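Local coordinates for separin (Saccharomyces cerevisiae, PDB 5U1T), which cleaves the Scc1 subunit of cohesin as a caspase-like cysteine protease at the onset of anaphase, and is held inactive by securin through most of the cell cycle, at residues L908-D919 and Y926-N937. Residues are numbered along the deposited sequence; the frame is centred on the assembly and turned at random.
Sequences LWKLHLGKDIDD and YMPKNVINRVHN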
loop_
_atom_site.group_PDB
_atom_site.type_symbol
_atom_site.label_atom_id
_atom_site.label_comp_id
_atom_site.label_asym_id
_atom_site.label_seq_id
_atom_site.Cartn_x
_atom_site.Cartn_y
_atom_site.Cartn_z
ATOM N N LEU A 908 10.213 -22.541 3.252
ATOM C CA LEU A 908 10.691 -21.241 3.693
ATOM C C LEU A 908 10.707 -21.210 5.210
ATOM O O LEU A 908 11.676 -20.747 5.822
ATOM C CB LEU A 908 9.820 -20.130 3.133
ATOM C CG LEU A 908 10.272 -18.696 3.381
ATOM C CD1 LEU A 908 11.707 -18.535 2.980
ATOM C CD2 LEU A 908 9.409 -17.791 2.561
ATOM N N TRP A 909 9.649 -21.739 5.820
ATOM C CA TRP A 909 9.595 -21.824 7.274
ATOM C C TRP A 909 10.634 -22.789 7.843
ATOM O O TRP A 909 11.073 -22.634 8.990
ATOM C CB TRP A 909 8.190 -22.214 7.742
ATOM C CG TRP A 909 7.351 -20.986 7.943
ATOM C CD1 TRP A 909 6.320 -20.545 7.157
ATOM C CD2 TRP A 909 7.527 -19.995 8.964
ATOM N NE1 TRP A 909 5.840 -19.356 7.637
ATOM C CE2 TRP A 909 6.556 -18.995 8.747
ATOM C CE3 TRP A 909 8.407 -19.858 10.042
ATOM C CZ2 TRP A 909 6.440 -17.873 9.573
ATOM C CZ3 TRP A 909 8.282 -18.736 10.867
ATOM C CH2 TRP A 909 7.311 -17.765 10.626
ATOM N N LYS A 910 11.041 -23.779 7.055
ATOM C CA LYS A 910 12.107 -24.672 7.506
ATOM C C LYS A 910 13.401 -23.866 7.621
ATOM O O LYS A 910 14.049 -23.877 8.663
ATOM C CB LYS A 910 12.250 -25.866 6.570
ATOM C CG LYS A 910 11.286 -26.978 6.927
ATOM C CD LYS A 910 11.182 -28.046 5.857
ATOM C CE LYS A 910 10.069 -29.028 6.233
ATOM N NZ LYS A 910 9.914 -30.238 5.350
ATOM N N LEU A 911 13.717 -23.115 6.567
ATOM C CA LEU A 911 14.811 -22.149 6.600
ATOM C C LEU A 911 14.743 -21.151 7.770
ATOM O O LEU A 911 15.775 -20.815 8.317
ATOM C CB LEU A 911 14.887 -21.371 5.284
ATOM C CG LEU A 911 14.998 -22.183 4.002
ATOM C CD1 LEU A 911 15.426 -21.319 2.833
ATOM C CD2 LEU A 911 15.954 -23.331 4.191
ATOM N N HIS A 912 13.566 -20.666 8.163
ATOM C CA HIS A 912 13.527 -19.737 9.303
ATOM C C HIS A 912 13.781 -20.452 10.622
ATOM O O HIS A 912 14.172 -19.839 11.614
ATOM C CB HIS A 912 12.192 -18.992 9.398
ATOM C CG HIS A 912 12.000 -17.961 8.337
ATOM N ND1 HIS A 912 10.761 -17.653 7.819
ATOM C CD2 HIS A 912 12.887 -17.179 7.681
ATOM C CE1 HIS A 912 10.894 -16.727 6.883
ATOM N NE2 HIS A 912 12.174 -16.421 6.783
ATOM N N LEU A 913 13.536 -21.750 10.639
ATOM C CA LEU A 913 13.673 -22.515 11.862
ATOM C C LEU A 913 15.061 -23.143 11.973
ATOM O O LEU A 913 15.336 -23.909 12.909
ATOM C CB LEU A 913 12.594 -23.590 11.932
ATOM C CG LEU A 913 11.166 -23.103 12.182
ATOM C CD1 LEU A 913 10.227 -24.251 11.942
ATOM C CD2 LEU A 913 10.997 -22.561 13.595
ATOM N N GLY A 914 15.930 -22.806 11.022
ATOM C CA GLY A 914 17.327 -23.189 11.092
ATOM C C GLY A 914 17.704 -24.365 10.213
ATOM O O GLY A 914 18.870 -24.536 9.907
ATOM N N LYS A 915 16.731 -25.182 9.816
ATOM C CA LYS A 915 16.987 -26.298 8.913
ATOM C C LYS A 915 17.607 -25.825 7.608
ATOM O O LYS A 915 17.390 -24.682 7.186
ATOM C CB LYS A 915 15.706 -27.050 8.593
ATOM C CG LYS A 915 15.115 -27.766 9.759
ATOM C CD LYS A 915 13.839 -28.474 9.404
ATOM C CE LYS A 915 13.327 -29.193 10.643
ATOM N NZ LYS A 915 12.044 -29.892 10.338
ATOM N N ASP A 916 18.393 -26.695 6.980
ATOM C CA ASP A 916 18.782 -26.476 5.600
ATOM C C ASP A 916 18.105 -27.563 4.811
ATOM O O ASP A 916 17.911 -28.662 5.305
ATOM C CB ASP A 916 20.298 -26.509 5.400
ATOM C CG ASP A 916 20.921 -27.876 5.726
ATOM O OD1 ASP A 916 21.020 -28.730 4.815
ATOM O OD2 ASP A 916 21.322 -28.077 6.892
ATOM N N ILE A 917 17.715 -27.252 3.591
ATOM C CA ILE A 917 16.910 -28.180 2.838
ATOM C C ILE A 917 17.719 -28.698 1.681
ATOM O O ILE A 917 18.858 -28.273 1.447
ATOM C CB ILE A 917 15.594 -27.530 2.320
ATOM C CG1 ILE A 917 15.875 -26.428 1.286
ATOM C CG2 ILE A 917 14.765 -26.973 3.486
ATOM C CD1 ILE A 917 14.732 -25.394 1.157
ATOM N N ASP A 918 17.110 -29.632 0.968
ATOM C CA ASP A 918 17.689 -30.206 -0.221
ATOM C C ASP A 918 17.871 -29.094 -1.243
ATOM O O ASP A 918 16.946 -28.357 -1.521
ATOM C CB ASP A 918 16.769 -31.306 -0.729
ATOM C CG ASP A 918 17.330 -32.045 -1.910
ATOM O OD1 ASP A 918 18.322 -31.591 -2.524
ATOM O OD2 ASP A 918 16.749 -33.100 -2.241
ATOM N N ASP A 919 19.077 -28.968 -1.781
ATOM C CA ASP A 919 19.403 -27.895 -2.722
ATOM C C ASP A 919 18.505 -27.925 -3.953
ATOM O O ASP A 919 18.107 -26.874 -4.476
ATOM C CB ASP A 919 20.880 -27.980 -3.144
ATOM C CG ASP A 919 21.838 -27.558 -2.028
ATOM O OD1 ASP A 919 21.367 -27.011 -1.002
ATOM O OD2 ASP A 919 23.070 -27.752 -2.190
ATOM N N TYR A 926 16.461 -18.293 -2.049
ATOM C CA TYR A 926 16.673 -18.533 -0.625
ATOM C C TYR A 926 17.837 -19.518 -0.401
ATOM O O TYR A 926 18.065 -20.030 0.693
ATOM C CB TYR A 926 15.371 -19.018 0.022
ATOM C CG TYR A 926 14.365 -17.892 0.223
ATOM C CD1 TYR A 926 14.447 -17.054 1.340
ATOM C CD2 TYR A 926 13.348 -17.646 -0.714
ATOM C CE1 TYR A 926 13.540 -16.002 1.531
ATOM C CE2 TYR A 926 12.423 -16.594 -0.531
ATOM C CZ TYR A 926 12.524 -15.773 0.595
ATOM O OH TYR A 926 11.632 -14.720 0.807
ATOM N N MET A 927 18.598 -19.729 -1.462
ATOM C CA MET A 927 19.781 -20.561 -1.429
ATOM C C MET A 927 20.878 -20.071 -0.467
ATOM O O MET A 927 21.571 -20.891 0.153
ATOM C CB MET A 927 20.338 -20.671 -2.835
ATOM C CG MET A 927 21.211 -21.846 -3.032
ATOM S SD MET A 927 20.361 -23.375 -2.625
ATOM C CE MET A 927 21.571 -24.523 -3.254
ATOM N N PRO A 928 21.066 -18.739 -0.350
ATOM C CA PRO A 928 22.036 -18.317 0.672
ATOM C C PRO A 928 21.591 -18.585 2.107
ATOM O O PRO A 928 22.450 -18.847 2.941
ATOM C CB PRO A 928 22.168 -16.806 0.430
ATOM C CG PRO A 928 21.811 -16.614 -1.004
ATOM C CD PRO A 928 20.729 -17.635 -1.274
ATOM N N LYS A 929 20.301 -18.495 2.410
ATOM C CA LYS A 929 19.854 -18.776 3.771
ATOM C C LYS A 929 20.086 -20.254 3.983
ATOM O O LYS A 929 20.473 -20.687 5.061
ATOM C CB LYS A 929 18.374 -18.408 4.002
ATOM C CG LYS A 929 17.944 -18.425 5.486
ATOM C CD LYS A 929 16.487 -17.950 5.679
ATOM C CE LYS A 929 16.247 -17.147 7.000
ATOM N NZ LYS A 929 16.466 -15.633 6.913
ATOM N N ASN A 930 19.866 -21.018 2.923
ATOM C CA ASN A 930 20.019 -22.461 2.967
ATOM C C ASN A 930 21.435 -22.876 3.404
ATOM O O ASN A 930 21.604 -23.591 4.400
ATOM C CB ASN A 930 19.680 -23.065 1.599
ATOM C CG ASN A 930 19.416 -24.553 1.666
ATOM O OD1 ASN A 930 19.050 -25.086 2.713
ATOM N ND2 ASN A 930 19.596 -25.232 0.547
ATOM N N VAL A 931 22.440 -22.411 2.662
ATOM C CA VAL A 931 23.835 -22.756 2.942
ATOM C C VAL A 931 24.287 -22.268 4.322
ATOM O O VAL A 931 24.934 -23.000 5.058
ATOM C CB VAL A 931 24.779 -22.187 1.869
ATOM C CG1 VAL A 931 26.234 -22.427 2.258
ATOM C CG2 VAL A 931 24.473 -22.816 0.524
ATOM N N ILE A 932 23.932 -21.037 4.670
ATOM C CA ILE A 932 24.225 -20.501 5.993
ATOM C C ILE A 932 23.684 -21.413 7.077
ATOM O O ILE A 932 24.339 -21.670 8.074
ATOM C CB ILE A 932 23.639 -19.086 6.158
ATOM C CG1 ILE A 932 24.562 -18.104 5.479
ATOM C CG2 ILE A 932 23.544 -18.685 7.621
ATOM C CD1 ILE A 932 25.980 -18.249 6.004
ATOM N N ASN A 933 22.476 -21.907 6.874
ATOM C CA ASN A 933 21.908 -22.834 7.820
ATOM C C ASN A 933 22.679 -24.141 7.842
ATOM O O ASN A 933 22.863 -24.736 8.897
ATOM C CB ASN A 933 20.449 -23.087 7.487
ATOM C CG ASN A 933 19.550 -22.004 8.013
ATOM O OD1 ASN A 933 20.023 -20.979 8.509
ATOM N ND2 ASN A 933 18.243 -22.219 7.915
ATOM N N ARG A 934 23.112 -24.583 6.666
ATOM C CA ARG A 934 23.813 -25.851 6.527
ATOM C C ARG A 934 25.118 -25.815 7.310
ATOM O O ARG A 934 25.403 -26.718 8.095
ATOM C CB ARG A 934 24.064 -26.157 5.052
ATOM C CG ARG A 934 24.898 -27.385 4.797
ATOM C CD ARG A 934 24.814 -27.783 3.343
ATOM N NE ARG A 934 23.438 -28.097 3.004
ATOM C CZ ARG A 934 22.887 -27.877 1.812
ATOM N NH1 ARG A 934 21.610 -28.186 1.593
ATOM N NH2 ARG A 934 23.620 -27.343 0.839
ATOM N N VAL A 935 25.887 -24.747 7.099
ATOM C CA VAL A 935 27.101 -24.472 7.860
ATOM C C VAL A 935 26.869 -24.635 9.350
ATOM O O VAL A 935 27.560 -25.405 9.990
ATOM C CB VAL A 935 27.644 -23.055 7.586
ATOM C CG1 VAL A 935 28.636 -22.648 8.664
ATOM C CG2 VAL A 935 28.287 -22.991 6.210
ATOM N N HIS A 936 25.890 -23.935 9.905
ATOM C CA HIS A 936 25.623 -24.056 11.337
ATOM C C HIS A 936 25.169 -25.467 11.728
ATOM O O HIS A 936 25.540 -25.981 12.780
ATOM C CB HIS A 936 24.589 -23.016 11.784
ATOM C CG HIS A 936 25.060 -21.603 11.623
ATOM N ND1 HIS A 936 25.853 -20.971 12.556
ATOM C CD2 HIS A 936 24.869 -20.706 10.624
ATOM C CE1 HIS A 936 26.118 -19.742 12.147
ATOM N NE2 HIS A 936 25.543 -19.561 10.972
ATOM N N ASN A 937 24.390 -26.109 10.876
ATOM C CA ASN A 937 23.942 -27.455 11.178
ATOM C C ASN A 937 25.103 -28.436 11.132
ATOM O O ASN A 937 25.180 -29.383 11.920
ATOM C CB ASN A 937 22.853 -27.888 10.202
ATOM C CG ASN A 937 21.511 -27.312 10.548
ATOM O OD1 ASN A 937 21.228 -27.041 11.715
ATOM N ND2 ASN A 937 20.671 -27.121 9.538
#
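Tyr926, at the N-cap position of helix 927-946, receives Leu908 CD1 over one ring face: this methyl lies 3.5 Å from the Tyr926 ring centroid, 16° off the normal, a CH-pi contact. The contact packs two consecutive helices around their connecting loop, the axes of 908-912 and 927-937 approaching to 10.0 Å. The chain leaves helix 905-912 through a Schellman motif at Gly914 and runs back along the next helix, where Asn930 and Asn933 bind its backbone and Arg934 and Asn937 its carboxylates. His694 meets the same tyrosine ring from elsewhere in the chain. Lys929 sets CD against Leu911 CB and brings CE to the edge of the His912 ring, near its plane. Asn930 reads Ile917 through both ends of its amide: OD1 accepts from Ile917 N at 2.7 Å, while ND2 gives a longer bond to Ile917 O. With CG anti to the carbonyl carbon (chi1 -82°), Asn933 turns ND2 between two carbonyls, Leu911 O at 2.9 Å, on a lone pair, and Lys915 O at 2.7 Å, met from above its plane; both lie close to the amide plane, which fixes its rotation. Arg934, its chain bent at chi3, points NE at Asp916 OD1 (3.1 Å), carboxylate and guanidinium planes 89° apart. Its NH1 and NH2 both grip Asp919 OD1 end-on, each at 2.9 Å. A leucine in place of Arg934 would probably leave Asp916 and Asp919 without their shared counter-charge and free Asp919 to turn. Asn937 closes the row, its ND2 meeting Asp916 OD2 at 2.9 Å on the anti side of the carboxylate.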